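Local atomic coordinates of beta sliding clamp (Borrelia burgdorferi, PDB entry 6DJ8), a protein that probably forms a ring-shaped head-to-tail homodimer around DNA and tethers DNA polymerases and other proteins to it, giving them processivity. Residues 85-88 against 89-93; 225-228 against 229-233; 284-287 against 288-292. One frame throughout, in Å; residues are numbered along the deposited sequence.

Contact 1: residues 85-88 against 89-93; sequences NFYD and AVKAF
Tyr87 and Lys91 make the main side-chain contact, one turn apart on helix 83-92. It is apolar. The aliphatic part of Lys91 runs across the phenol ring, with CG over one face, offset toward the rim. Lys91 CD comes closest, 3.5 Å from Tyr87 CE2. Tyr87 CG stands anti to the backbone N (chi1 -175°), which keeps the ring beside the next turn. The lysine chain bends at chi3 and chi4. Its NZ stays 6.0 Å from Asp88 OD1, so the two opposite charges are near but not in contact. A looser apolar contact joins Phe86 CE1 to Val90 CG2 at 4.2 Å, the methyl lying over one ring face.

The backbone bonds are those of a regular alpha helix. Ala89 N donates to Asn85 O at 2.9 Å, and Val90 N to Phe86 O at 3.1 Å. Lys91 N reaches Tyr87 O at 2.9 Å. The shortest, Ala92 N to Asp88 O, is 2.7 Å.

Around the helix, Phe86, Tyr87 and Val90 pack on helix 19-29 of the same domain. Asn85, Asp88, Ala89 and Ala92 meet the second subunit, where Arg293 donates a hydrogen bond to Ala92 O. Ala89 touches both its own domain and Tyr297 of that subunit. The chemistry implies a helix shared between domain core and dimer interface, its small alanines consistent with close approach there.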
loop_
_atom_site.group_PDB
_atom_site.type_symbol
_atom_site.label_atom_id
_atom_site.label_comp_id
_atom_site.label_asym_id
_atom_site.label_seq_id
_atom_site.Cartn_x
_atom_site.Cartn_y
_atom_site.Cartn_z
ATOM N N ASN A 85 2.582 14.151 -15.486
ATOM C CA ASN A 85 1.367 14.830 -15.935
ATOM C C ASN A 85 0.767 14.143 -17.155
ATOM O O ASN A 85 -0.453 13.967 -17.240
ATOM C CB ASN A 85 1.652 16.296 -16.245
ATOM C CG ASN A 85 1.948 17.103 -15.005
ATOM O OD1 ASN A 85 1.765 16.626 -13.886
ATOM N ND2 ASN A 85 2.403 18.338 -15.195
ATOM N N PHE A 86 1.607 13.747 -18.109
ATOM C CA PHE A 86 1.098 13.099 -19.310
ATOM C C PHE A 86 0.417 11.787 -18.968
ATOM O O PHE A 86 -0.648 11.468 -19.503
ATOM C CB PHE A 86 2.251 12.861 -20.294
ATOM C CG PHE A 86 1.804 12.493 -21.672
ATOM C CD1 PHE A 86 0.622 12.993 -22.190
ATOM C CD2 PHE A 86 2.557 11.626 -22.446
ATOM C CE1 PHE A 86 0.206 12.650 -23.461
ATOM C CE2 PHE A 86 2.150 11.289 -23.719
ATOM C CZ PHE A 86 0.964 11.803 -24.224
ATOM N N TYR A 87 1.035 11.003 -18.083
ATOM C CA TYR A 87 0.410 9.774 -17.614
ATOM C C TYR A 87 -0.929 10.063 -16.948
ATOM O O TYR A 87 -1.916 9.353 -17.177
ATOM C CB TYR A 87 1.350 9.063 -16.636
ATOM C CG TYR A 87 0.857 7.716 -16.174
ATOM C CD1 TYR A 87 0.601 6.710 -17.092
ATOM C CD2 TYR A 87 0.649 7.443 -14.822
ATOM C CE1 TYR A 87 0.151 5.459 -16.690
ATOM C CE2 TYR A 87 0.194 6.182 -14.401
ATOM C CZ TYR A 87 -0.044 5.199 -15.351
ATOM O OH TYR A 87 -0.483 3.952 -14.989
ATOM N N ASP A 88 -0.976 11.087 -16.100
ATOM C CA ASP A 88 -2.235 11.427 -15.441
ATOM C C ASP A 88 -3.308 11.778 -16.459
ATOM O O ASP A 88 -4.456 11.322 -16.349
ATOM C CB ASP A 88 -2.012 12.577 -14.467
ATOM C CG ASP A 88 -1.319 12.127 -13.197
ATOM O OD1 ASP A 88 -1.197 10.904 -12.993
ATOM O OD2 ASP A 88 -0.885 12.990 -12.410
ATOM N N ALA A 89 -2.939 12.549 -17.489
ATOM C CA ALA A 89 -3.894 12.930 -18.525
ATOM C C ALA A 89 -4.512 11.704 -19.173
ATOM O O ALA A 89 -5.736 11.606 -19.325
ATOM C CB ALA A 89 -3.200 13.811 -19.571
ATOM N N VAL A 90 -3.672 10.752 -19.568
ATOM C CA VAL A 90 -4.170 9.575 -20.258
ATOM C C VAL A 90 -4.992 8.688 -19.309
ATOM O O VAL A 90 -5.985 8.074 -19.717
ATOM C CB VAL A 90 -2.966 8.842 -20.892
ATOM C CG1 VAL A 90 -3.349 7.471 -21.356
ATOM C CG2 VAL A 90 -2.383 9.711 -22.040
ATOM N N LYS A 91 -4.589 8.590 -18.041
ATOM C CA LYS A 91 -5.439 7.905 -17.067
ATOM C C LYS A 91 -6.769 8.635 -16.915
ATOM O O LYS A 91 -7.837 8.011 -16.801
ATOM C CB LYS A 91 -4.744 7.817 -15.706
ATOM C CG LYS A 91 -3.893 6.560 -15.523
ATOM C CD LYS A 91 -3.310 6.408 -14.113
ATOM C CE LYS A 91 -4.333 5.878 -13.081
ATOM N NZ LYS A 91 -5.484 6.768 -12.746
ATOM N N ALA A 92 -6.717 9.966 -16.898
ATOM C CA ALA A 92 -7.945 10.742 -16.746
ATOM C C ALA A 92 -8.932 10.404 -17.850
ATOM O O ALA A 92 -10.139 10.350 -17.608
ATOM C CB ALA A 92 -7.613 12.238 -16.744
ATOM N N PHE A 93 -8.432 10.109 -19.053
ATOM C CA PHE A 93 -9.266 9.805 -20.203
ATOM C C PHE A 93 -9.337 8.305 -20.518
ATOM O O PHE A 93 -9.681 7.933 -21.642
ATOM C CB PHE A 93 -8.770 10.607 -21.414
ATOM C CG PHE A 93 -9.432 11.978 -21.547
ATOM C CD1 PHE A 93 -10.220 12.490 -20.521
ATOM C CD2 PHE A 93 -9.272 12.742 -22.700
ATOM C CE1 PHE A 93 -10.842 13.742 -20.642
ATOM C CE2 PHE A 93 -9.893 13.999 -22.833
ATOM C CZ PHE A 93 -10.680 14.501 -21.797
#

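Contact 2: residues 225-228 against 229-233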
loop_
_atom_site.group_PDB
_atom_site.type_symbol
_atom_site.label_atom_id
_atom_site.label_comp_id
_atom_site.label_asym_id
_atom_site.label_seq_id
_atom_site.Cartn_x
_atom_site.Cartn_y
_atom_site.Cartn_z
ATOM N N PHE A 225 18.356 -4.052 -15.618
ATOM C CA PHE A 225 17.711 -5.357 -15.533
ATOM C C PHE A 225 16.431 -5.295 -14.708
ATOM O O PHE A 225 15.449 -5.960 -15.044
ATOM C CB PHE A 225 18.694 -6.396 -14.976
ATOM C CG PHE A 225 19.869 -6.592 -15.882
ATOM C CD1 PHE A 225 19.715 -7.276 -17.075
ATOM C CD2 PHE A 225 21.084 -5.991 -15.614
ATOM C CE1 PHE A 225 20.784 -7.413 -17.962
ATOM C CE2 PHE A 225 22.141 -6.127 -16.484
ATOM C CZ PHE A 225 21.988 -6.841 -17.667
ATOM N N ASN A 226 16.418 -4.517 -13.628
ATOM C CA ASN A 226 15.153 -4.304 -12.919
ATOM C C ASN A 226 14.119 -3.696 -13.854
ATOM O O ASN A 226 12.981 -4.160 -13.916
ATOM C CB ASN A 226 15.386 -3.424 -11.694
ATOM C CG ASN A 226 16.247 -4.130 -10.650
ATOM O OD1 ASN A 226 16.149 -5.344 -10.501
ATOM N ND2 ASN A 226 17.084 -3.379 -9.931
ATOM N N PHE A 227 14.543 -2.742 -14.685
ATOM C CA PHE A 227 13.645 -2.115 -15.660
ATOM C C PHE A 227 13.111 -3.138 -16.659
ATOM O O PHE A 227 11.896 -3.232 -16.906
ATOM C CB PHE A 227 14.436 -1.014 -16.373
ATOM C CG PHE A 227 13.651 -0.191 -17.339
ATOM C CD1 PHE A 227 12.370 0.248 -17.029
ATOM C CD2 PHE A 227 14.236 0.223 -18.526
ATOM C CE1 PHE A 227 11.664 1.058 -17.916
ATOM C CE2 PHE A 227 13.541 1.031 -19.419
ATOM C CZ PHE A 227 12.250 1.443 -19.109
ATOM N N LEU A 228 14.022 -3.938 -17.212
ATOM C CA LEU A 228 13.705 -4.889 -18.267
ATOM C C LEU A 228 12.688 -5.926 -17.817
ATOM O O LEU A 228 11.836 -6.350 -18.608
ATOM C CB LEU A 228 14.988 -5.611 -18.691
ATOM C CG LEU A 228 15.875 -4.881 -19.686
ATOM C CD1 LEU A 228 17.192 -5.600 -19.766
ATOM C CD2 LEU A 228 15.166 -4.915 -21.008
ATOM N N LYS A 229 12.807 -6.405 -16.580
ATOM C CA LYS A 229 11.916 -7.483 -16.177
ATOM C C LYS A 229 10.468 -7.014 -16.135
ATOM O O LYS A 229 9.561 -7.830 -16.314
ATOM C CB LYS A 229 12.359 -8.101 -14.845
ATOM C CG LYS A 229 12.479 -7.180 -13.646
ATOM C CD LYS A 229 12.954 -7.996 -12.449
ATOM C CE LYS A 229 13.678 -7.162 -11.403
ATOM N NZ LYS A 229 14.430 -8.039 -10.447
ATOM N N HIS A 230 10.233 -5.712 -15.975
ATOM C CA HIS A 230 8.899 -5.138 -16.122
ATOM C C HIS A 230 8.481 -5.001 -17.590
ATOM O O HIS A 230 7.279 -4.954 -17.878
ATOM C CB HIS A 230 8.856 -3.773 -15.422
ATOM C CG HIS A 230 7.549 -3.049 -15.560
ATOM N ND1 HIS A 230 6.330 -3.654 -15.334
ATOM C CD2 HIS A 230 7.273 -1.768 -15.902
ATOM C CE1 HIS A 230 5.361 -2.779 -15.530
ATOM N NE2 HIS A 230 5.906 -1.626 -15.875
ATOM N N LEU A 231 9.437 -4.932 -18.527
ATOM C CA LEU A 231 9.092 -4.692 -19.928
ATOM C C LEU A 231 8.859 -5.966 -20.726
ATOM O O LEU A 231 8.027 -5.976 -21.639
ATOM C CB LEU A 231 10.208 -3.905 -20.628
ATOM C CG LEU A 231 10.565 -2.537 -20.068
ATOM C CD1 LEU A 231 11.710 -1.968 -20.832
ATOM C CD2 LEU A 231 9.374 -1.620 -20.206
ATOM N N MET A 232 9.554 -7.041 -20.400
ATOM C CA MET A 232 9.555 -8.210 -21.265
ATOM C C MET A 232 8.328 -9.076 -21.027
ATOM O O MET A 232 8.065 -9.514 -19.901
ATOM C CB MET A 232 10.831 -9.009 -21.066
ATOM C CG MET A 232 11.972 -8.461 -21.888
ATOM S SD MET A 232 13.453 -9.413 -21.618
ATOM C CE MET A 232 12.741 -10.982 -21.426
ATOM N N SER A 233 7.596 -9.335 -22.113
ATOM C CA SER A 233 6.375 -10.124 -22.043
ATOM C C SER A 233 6.648 -11.575 -21.672
ATOM O O SER A 233 5.804 -12.218 -21.041
ATOM C CB SER A 233 5.652 -10.047 -23.388
ATOM O OG SER A 233 6.407 -10.687 -24.410
#
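The contact lies in the last, weakly bonded part of helix 223-231 of the central domain. Met232 has left helical geometry, and the chain runs on toward the strand that starts at 237. Phe227 and Leu231 meet one turn apart through a CH-pi contact. Leu231 CD1 sits over one ring face, 3.9 Å from the centroid of the Phe227 ring and 15° off its normal.

Lys229 is modelled in two conformers. In the one described here it turns back along the helix and lies beside Asn226. Its CG sits between the backbone N and the carbonyl carbon (chi1 57°), and the chain is extended from there. Lys229 NZ then comes 3.2 Å from Asn226 OD1, a weak hydrogen bond that remains doubtful.

The backbone bonds become irregular here. Lys229 N still bonds to Phe225 O at 3.1 Å, as in a regular turn. Phe227 O receives two weak bonds, from His230 N and Leu231 N. Leu228 O is gripped by two donors. Met232 N approaches nearly along the C=O axis at 3.0 Å, and Leu231 N comes from above the carbonyl plane at 2.8 Å.

Leu228, Leu231 and Met232 pack on Phe251, and Phe227 meets Phe65. His230 NE2 is hydrogen-bonded to Glu27, a residue of helix 19-29. The chemistry implies a helix end joined to its own domain by apolar packing, and to the N-terminal domain by both the Phe227 ring and a polar bond from His230.

Contact 3: residues 284-287 against 288-292; sequences LGIL and KDRLA
The guanidinium of Arg290 has Ile286 CG2 over one face, 4.2 Å above the plane and over its centre. The two side chains lie side by side and point the same way. Ile286 CG2 is also 4.2 Å from Arg290 CG. A bend at chi2 (-49°) folds the arginine back over the methyl. Arg290 NH1 forms a salt bridge at 2.7 Å with OD1 of Asp289, its neighbour in the chain. The bond is oblique for both groups: NH1 lies above the carboxylate plane, 50° out of it, and OD1 is 23° out of the guanidinium plane. Asp289 OD1 is also bridged to Arg293, so two arginines share one carboxylate oxygen. Arg290 makes a cation-pi contact with Phe95 of the second subunit as well.

These residues belong to helix 284-294 of the C-terminal domain, at the head-to-tail dimer interface of the clamp. Its first turns are regular, with Lys288 N bonded to Leu284 O at 2.8 Å and Leu291 N to Leu287 O at 3.0 Å.

The buried side of the helix is apolar. Leu291 CD1 lies 3.8 Å from Leu287 CG, and the two leucines cross at an angle. Leu287 packs on Phe351 and Leu291 on Val352, both of helix 348-355. On a more exposed flank, Lys288 runs back along the helix and rests its CE 3.9 Å from Leu284 CG.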
loop_
_atom_site.group_PDB
_atom_site.type_symbol
_atom_site.label_atom_id
_atom_site.label_comp_id
_atom_site.label_asym_id
_atom_site.label_seq_id
_atom_site.Cartn_x
_atom_site.Cartn_y
_atom_site.Cartn_z
ATOM N N LEU A 284 10.550 -26.512 0.090
ATOM C CA LEU A 284 10.642 -25.063 -0.117
ATOM C C LEU A 284 9.471 -24.316 0.507
ATOM O O LEU A 284 9.667 -23.312 1.200
ATOM C CB LEU A 284 10.731 -24.748 -1.614
ATOM C CG LEU A 284 11.017 -23.293 -2.016
ATOM C CD1 LEU A 284 12.365 -22.811 -1.486
ATOM C CD2 LEU A 284 10.926 -23.126 -3.532
ATOM N N GLY A 285 8.240 -24.762 0.237
ATOM C CA GLY A 285 7.080 -24.055 0.759
ATOM C C GLY A 285 7.075 -23.976 2.274
ATOM O O GLY A 285 6.745 -22.939 2.854
ATOM N N ILE A 286 7.467 -25.062 2.934
ATOM C CA ILE A 286 7.502 -25.072 4.392
ATOM C C ILE A 286 8.655 -24.223 4.907
ATOM O O ILE A 286 8.518 -23.506 5.909
ATOM C CB ILE A 286 7.545 -26.520 4.905
ATOM C CG1 ILE A 286 6.130 -27.105 4.821
ATOM C CG2 ILE A 286 8.064 -26.578 6.335
ATOM C CD1 ILE A 286 6.056 -28.474 4.282
ATOM N N LEU A 287 9.803 -24.266 4.231
ATOM C CA LEU A 287 10.874 -23.344 4.592
ATOM C C LEU A 287 10.389 -21.895 4.513
ATOM O O LEU A 287 10.606 -21.106 5.441
ATOM C CB LEU A 287 12.089 -23.554 3.688
ATOM C CG LEU A 287 13.265 -22.654 4.062
ATOM C CD1 LEU A 287 13.582 -22.819 5.553
ATOM C CD2 LEU A 287 14.479 -23.016 3.194
ATOM N N LYS A 288 9.720 -21.528 3.411
ATOM C CA LYS A 288 9.245 -20.148 3.273
ATOM C C LYS A 288 8.302 -19.773 4.407
ATOM O O LYS A 288 8.428 -18.700 5.002
ATOM C CB LYS A 288 8.536 -19.940 1.937
ATOM C CG LYS A 288 9.424 -19.842 0.718
ATOM C CD LYS A 288 8.603 -19.309 -0.447
ATOM C CE LYS A 288 8.910 -20.067 -1.716
ATOM N NZ LYS A 288 8.002 -19.688 -2.828
ATOM N N ASP A 289 7.346 -20.654 4.717
ATOM C CA ASP A 289 6.356 -20.369 5.755
ATOM C C ASP A 289 7.025 -20.151 7.110
ATOM O O ASP A 289 6.710 -19.193 7.825
ATOM C CB ASP A 289 5.348 -21.517 5.814
ATOM C CG ASP A 289 4.440 -21.440 7.018
ATOM O OD1 ASP A 289 4.839 -21.907 8.101
ATOM O OD2 ASP A 289 3.329 -20.898 6.883
ATOM N N ARG A 290 7.979 -21.019 7.463
ATOM C CA ARG A 290 8.622 -20.936 8.771
ATOM C C ARG A 290 9.531 -19.722 8.882
ATOM O O ARG A 290 9.643 -19.120 9.962
ATOM C CB ARG A 290 9.418 -22.214 9.053
ATOM C CG ARG A 290 8.557 -23.471 9.113
ATOM C CD ARG A 290 7.316 -23.312 10.007
ATOM N NE ARG A 290 6.716 -24.623 10.287
ATOM C CZ ARG A 290 5.713 -25.157 9.595
ATOM N NH1 ARG A 290 5.177 -24.492 8.582
ATOM N NH2 ARG A 290 5.234 -26.351 9.924
ATOM N N LEU A 291 10.209 -19.360 7.787
ATOM C CA LEU A 291 11.045 -18.164 7.817
ATOM C C LEU A 291 10.193 -16.923 8.036
ATOM O O LEU A 291 10.624 -15.970 8.698
ATOM C CB LEU A 291 11.854 -18.029 6.513
ATOM C CG LEU A 291 12.998 -19.044 6.416
ATOM C CD1 LEU A 291 13.644 -19.007 5.034
ATOM C CD2 LEU A 291 14.031 -18.751 7.489
ATOM N N ALA A 292 8.993 -16.907 7.459
ATOM C CA ALA A 292 8.111 -15.767 7.677
ATOM C C ALA A 292 7.665 -15.690 9.133
ATOM O O ALA A 292 7.433 -14.594 9.655
ATOM C CB ALA A 292 6.906 -15.837 6.740
#

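Following the chain from the N terminus, contacts 1, 2 and 3 come in series, one in each domain of the clamp. Each lies on one helix or at its end and spans about a turn, so none closes a long loop, and none nests in or crosses another. The helix of contact 1 packs on helix 19-29. That of contact 2 packs on strand 246-251 and, through Phe227 and His230, meets the N-terminal domain. That of contact 3 packs on helix 348-355. In one subunit the centres of contacts 1 and 3 are about 41 Å apart. The head-to-tail dimer brings their helices from opposite subunits to a shared interface.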